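Local structure of Card1 endonuclease domain-containing protein (Vibrio cholerae, 1XMX) at residues 269-274 with 298-303; 305-310 with 377-382. The protein is of unknown function but carries a Card1-like endonuclease domain of the PDDEXK clan and may bind nucleic acid. All coordinates share one frame; numbering follows the deposited sequence.

Both contacts lie in the Card1-like endonuclease domain and follow one another along the chain without nesting or crossing. Contact 1 comes first: strand 272-276, entered just after helix 243-266, is paired antiparallel with the end of strand 288-300, closing a loop that is mostly strand. The chain then turns tightly at 300-303 into strand 303-310, where contact 2 opens; it closes after 66 intervening residues, when the end of helix 371-380 returns to that strand. Strands 288-300 and 303-310 are neighbours in one mixed sheet, so the contacts meet: Ile-272 and Val-300 pack on Phe-379 and Ala-382 respectively, and the side chain of Asn-301 bonds to the carbonyl of Ala-382.

Contact 1: 269-274 with 298-303; sequences MPTIQD and TVVNNK
Gln-273 reaches over Val-299 to grip the turn at Asn-302. Its CG stands between the backbone N and the carbonyl carbon (chi1 72°), which starts the side chain toward the neighbouring strand. From CB, beside the carbonyl of Val-299, the chain passes to Gln-273 CG, 3.4 Å from Val-299 O, then to Gln-273 CD, which rests 3.4 Å from Val-299 CG1. At the tip the amide divides its work: Gln-273 OE1 accepts the backbone N-H of Asn-302 (2.9 Å from Asn-302 N), while Gln-273 NE2 donates to Asn-302 OD1 (3.0 Å). The second bond leaves in the plane of the Gln-273 amide but arrives well above the carbonyl plane of Asn-302; the two amide planes stand 79° apart. NE2 also bonds to Ile-142 O, and Asn-302 ND2 to Asp-123, so the polar group also ties the bulge and turn to the loop residues Asp-123 and Ile-142.

The backbones form a classic beta bulge, Gln-273 and Asp-274 together facing Val-299. Gln-273 N donates to Val-299 O at 2.9 Å, and Asp-274 O accepts from Val-299 N in a longer bond. Before the bulge, Thr-271 O takes the N-H of Asn-301, the first inner residue of the type I' hairpin turn 300-303. Ile-272 and Val-300 lie side by side on the face covered by Phe-379, Ile-272 CG1 lying 4.2 Å from Val-300 CG2.

Contact 2: 305-310 with 377-382; sequences HIIECK and QWFKAA
This is a buried aromatic and aliphatic packing contact without hydrogen bonds between its segments, made where the end of helix 371-380 lies against residues 305-307 of strand 303-310. His-305 is at its centre. The edge of its imidazole points into one face of the Trp-378 six-membered ring, a T-shaped pair with centroids 4.6 Å apart and planes at 72°. The touching atom is His-305 CD2, which stands 3.5 Å from Trp-378 CH2, and His-305 CB follows beside the same part of the indole. Trp-378 sends CG anti to its own backbone N (chi1 -173°), carrying the benzo end of the indole across to the strand.

Phe-379 of the helix and Ala-382, in the loop just after it, also meet the imidazole. Phe-379 presents its edge to His-305 CD2, 4.1 Å from Phe-379 CD1, with the two rings inclined obliquely; the methyl CB of Ala-382 sits 3.7 Å from His-305 CE1. The imidazole's nitrogens are engaged by other residues: ND1 bonds to Lys-303 O and NE2 to Arg-338, probably fixing the ring's rotation. The same arginine makes a cation-pi contact with Trp-378.

Strand 303-310 lies between strands 288-300 and 338-343 in the mixed sheet of this PDDEXK-clan domain, antiparallel to the first and parallel to the second, and the helix end packs on the side of the sheet that bears His-305 and Ile-307. Further along the strand, Ile-307 extends toward the same two rings. Ile-307 CG1 lies 3.6 Å from Trp-378 CZ3, and the terminal Ile-307 CD1 reaches within 4.3 Å of Phe-379 CZ. Helix 243-266 adds Val-258 against Ile-307 and Val-262 against Phe-379.

Contact 1: 269-274 with 298-303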
# COMPACT_ATOMS: atom_id res chain seq x y z
N MET A 269 9.46 3.66 13.66
CA MET A 269 9.94 3.38 12.30
C MET A 269 9.37 4.44 11.42
O MET A 269 8.32 4.21 10.83
CB MET A 269 9.35 2.05 11.73
CG MET A 269 10.20 0.75 11.87
SD MET A 269 9.93 -0.61 10.69
CE MET A 269 10.32 0.27 9.30
N PRO A 270 10.00 5.63 11.36
CA PRO A 270 9.47 6.70 10.46
C PRO A 270 9.37 6.35 8.97
O PRO A 270 8.69 7.08 8.26
CB PRO A 270 10.44 7.90 10.66
CG PRO A 270 11.70 7.29 11.25
CD PRO A 270 11.21 6.05 12.08
N THR A 271 9.99 5.28 8.49
CA THR A 271 9.80 4.87 7.07
C THR A 271 8.35 4.45 6.79
O THR A 271 7.97 4.38 5.68
CB THR A 271 10.77 3.72 6.64
OG1 THR A 271 10.65 2.62 7.56
CG2 THR A 271 12.23 4.19 6.61
N ILE A 272 7.55 4.16 7.82
CA ILE A 272 6.15 3.82 7.57
C ILE A 272 5.44 5.15 7.56
O ILE A 272 5.23 5.76 8.59
CB ILE A 272 5.57 2.92 8.69
CG1 ILE A 272 6.42 1.66 8.86
CG2 ILE A 272 4.09 2.58 8.40
CD1 ILE A 272 6.06 0.82 10.03
N GLN A 273 5.08 5.62 6.39
CA GLN A 273 4.78 7.01 6.23
C GLN A 273 3.26 7.18 6.12
O GLN A 273 2.76 8.28 6.22
CB GLN A 273 5.55 7.48 4.99
CG GLN A 273 4.97 6.95 3.68
CD GLN A 273 6.00 6.83 2.62
OE1 GLN A 273 6.91 6.03 2.74
NE2 GLN A 273 5.90 7.66 1.61
N ASP A 274 2.53 6.08 5.94
CA ASP A 274 1.07 6.10 5.83
C ASP A 274 0.44 4.71 6.15
O ASP A 274 1.06 3.70 5.92
CB ASP A 274 0.59 6.60 4.45
CG ASP A 274 -0.88 7.08 4.50
OD1 ASP A 274 -1.39 7.33 5.61
OD2 ASP A 274 -1.54 7.22 3.47
N THR A 298 -0.29 0.09 3.77
CA THR A 298 0.73 1.07 4.18
C THR A 298 1.58 1.55 3.00
O THR A 298 1.58 0.93 1.92
CB THR A 298 1.71 0.52 5.23
OG1 THR A 298 2.39 -0.61 4.69
CG2 THR A 298 0.99 0.05 6.45
N VAL A 299 2.25 2.68 3.17
CA VAL A 299 3.39 3.00 2.31
C VAL A 299 4.61 3.03 3.26
O VAL A 299 4.56 3.66 4.34
CB VAL A 299 3.22 4.37 1.54
CG1 VAL A 299 4.44 4.64 0.62
CG2 VAL A 299 1.96 4.37 0.70
N VAL A 300 5.70 2.40 2.82
CA VAL A 300 6.91 2.32 3.60
C VAL A 300 8.07 2.53 2.65
O VAL A 300 8.17 1.83 1.68
CB VAL A 300 7.09 0.91 4.21
CG1 VAL A 300 8.29 0.88 5.13
CG2 VAL A 300 5.74 0.45 4.91
N ASN A 301 8.96 3.48 2.98
CA ASN A 301 10.06 3.83 2.12
C ASN A 301 9.57 4.07 0.70
O ASN A 301 10.19 3.58 -0.27
CB ASN A 301 11.22 2.83 2.18
CG ASN A 301 12.51 3.43 1.56
OD1 ASN A 301 12.72 4.61 1.63
ND2 ASN A 301 13.34 2.60 0.98
N ASN A 302 8.45 4.80 0.60
CA ASN A 302 7.86 5.15 -0.68
C ASN A 302 7.39 3.94 -1.53
O ASN A 302 7.14 4.13 -2.72
CB ASN A 302 8.78 6.06 -1.50
CG ASN A 302 8.95 7.42 -0.88
OD1 ASN A 302 7.97 8.08 -0.49
ND2 ASN A 302 10.21 7.87 -0.76
N LYS A 303 7.32 2.73 -0.94
CA LYS A 303 6.78 1.52 -1.59
C LYS A 303 5.41 1.10 -0.95
O LYS A 303 5.29 0.98 0.29
CB LYS A 303 7.76 0.39 -1.42
CG LYS A 303 9.13 0.70 -1.81
CD LYS A 303 10.10 -0.43 -1.49
CE LYS A 303 11.49 0.10 -1.72
NZ LYS A 303 12.46 -0.93 -1.47

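Contact 2: 305-310 with 377-382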
# COMPACT_ATOMS: atom_id res chain seq x y z
N HIS A 305 2.73 -1.14 0.54
CA HIS A 305 2.70 -2.46 1.22
C HIS A 305 1.25 -2.79 1.57
O HIS A 305 0.59 -2.03 2.32
CB HIS A 305 3.45 -2.42 2.53
CG HIS A 305 4.93 -2.52 2.37
ND1 HIS A 305 5.66 -1.60 1.65
CD2 HIS A 305 5.81 -3.45 2.80
CE1 HIS A 305 6.94 -1.95 1.66
NE2 HIS A 305 7.06 -3.06 2.37
N ILE A 306 0.76 -3.89 1.01
CA ILE A 306 -0.60 -4.37 1.28
C ILE A 306 -0.63 -5.66 2.12
O ILE A 306 0.05 -6.66 1.82
CB ILE A 306 -1.37 -4.69 -0.02
CG1 ILE A 306 -1.43 -3.49 -0.94
CG2 ILE A 306 -2.88 -5.12 0.29
CD1 ILE A 306 -1.81 -3.97 -2.37
N ILE A 307 -1.51 -5.66 3.10
CA ILE A 307 -1.66 -6.84 3.94
C ILE A 307 -3.11 -7.31 3.84
O ILE A 307 -4.06 -6.53 4.12
CB ILE A 307 -1.31 -6.50 5.40
CG1 ILE A 307 0.10 -5.92 5.48
CG2 ILE A 307 -1.44 -7.79 6.30
CD1 ILE A 307 0.43 -5.30 6.84
N GLU A 308 -3.27 -8.56 3.39
CA GLU A 308 -4.56 -9.22 3.43
C GLU A 308 -4.58 -10.03 4.72
O GLU A 308 -3.62 -10.77 5.00
CB GLU A 308 -4.70 -10.22 2.28
CG GLU A 308 -6.14 -10.74 2.15
CD GLU A 308 -6.39 -11.47 0.85
OE1 GLU A 308 -5.54 -11.37 -0.06
OE2 GLU A 308 -7.44 -12.16 0.73
N CYS A 309 -5.66 -9.87 5.49
CA CYS A 309 -5.94 -10.74 6.65
C CYS A 309 -7.03 -11.79 6.33
O CYS A 309 -8.08 -11.45 5.81
CB CYS A 309 -6.31 -9.90 7.87
SG CYS A 309 -5.01 -8.68 8.19
N LYS A 310 -6.71 -13.06 6.54
CA LYS A 310 -7.71 -14.13 6.53
C LYS A 310 -7.88 -14.74 7.93
O LYS A 310 -6.90 -15.00 8.65
CB LYS A 310 -7.37 -15.22 5.51
CG LYS A 310 -7.58 -14.77 4.05
CD LYS A 310 -7.26 -15.90 3.08
CE LYS A 310 -8.34 -16.96 3.01
NZ LYS A 310 -9.69 -16.29 3.12
N GLN A 377 10.09 -6.83 10.88
CA GLN A 377 11.02 -7.38 9.94
C GLN A 377 10.62 -7.09 8.50
O GLN A 377 11.48 -6.68 7.70
CB GLN A 377 11.18 -8.87 10.17
CG GLN A 377 11.78 -9.13 11.57
CD GLN A 377 11.82 -10.60 11.96
OE1 GLN A 377 11.05 -11.44 11.44
NE2 GLN A 377 12.64 -10.92 12.92
N TRP A 378 9.33 -7.24 8.17
CA TRP A 378 8.85 -7.10 6.78
C TRP A 378 9.07 -5.66 6.39
O TRP A 378 9.60 -5.38 5.28
CB TRP A 378 7.36 -7.42 6.66
CG TRP A 378 6.81 -7.47 5.25
CD1 TRP A 378 7.33 -8.15 4.18
CD2 TRP A 378 5.60 -6.86 4.81
NE1 TRP A 378 6.53 -7.92 3.05
CE2 TRP A 378 5.45 -7.16 3.43
CE3 TRP A 378 4.62 -6.07 5.43
CZ2 TRP A 378 4.36 -6.72 2.70
CZ3 TRP A 378 3.57 -5.62 4.69
CH2 TRP A 378 3.43 -5.97 3.34
N PHE A 379 8.74 -4.75 7.32
CA PHE A 379 8.87 -3.31 7.04
C PHE A 379 10.32 -2.81 6.99
O PHE A 379 10.61 -1.82 6.29
CB PHE A 379 8.14 -2.48 8.07
CG PHE A 379 6.63 -2.63 8.03
CD1 PHE A 379 5.95 -2.71 6.81
CD2 PHE A 379 5.89 -2.68 9.22
CE1 PHE A 379 4.54 -2.80 6.78
CE2 PHE A 379 4.47 -2.76 9.18
CZ PHE A 379 3.80 -2.83 7.97
N LYS A 380 11.20 -3.42 7.78
CA LYS A 380 12.63 -3.13 7.72
C LYS A 380 13.18 -3.49 6.34
O LYS A 380 13.96 -2.72 5.78
CB LYS A 380 13.45 -3.85 8.80
CG LYS A 380 13.02 -3.43 10.23
CD LYS A 380 14.11 -3.61 11.27
CE LYS A 380 13.56 -4.41 12.48
NZ LYS A 380 14.43 -4.38 13.69
N ALA A 381 12.77 -4.65 5.83
CA ALA A 381 13.18 -5.07 4.49
C ALA A 381 12.81 -4.08 3.41
O ALA A 381 13.43 -4.10 2.35
CB ALA A 381 12.71 -6.49 4.18
N ALA A 382 11.87 -3.16 3.65
CA ALA A 382 11.62 -2.10 2.67
C ALA A 382 12.80 -1.10 2.47
O ALA A 382 12.79 -0.31 1.51
CB ALA A 382 10.28 -1.31 2.99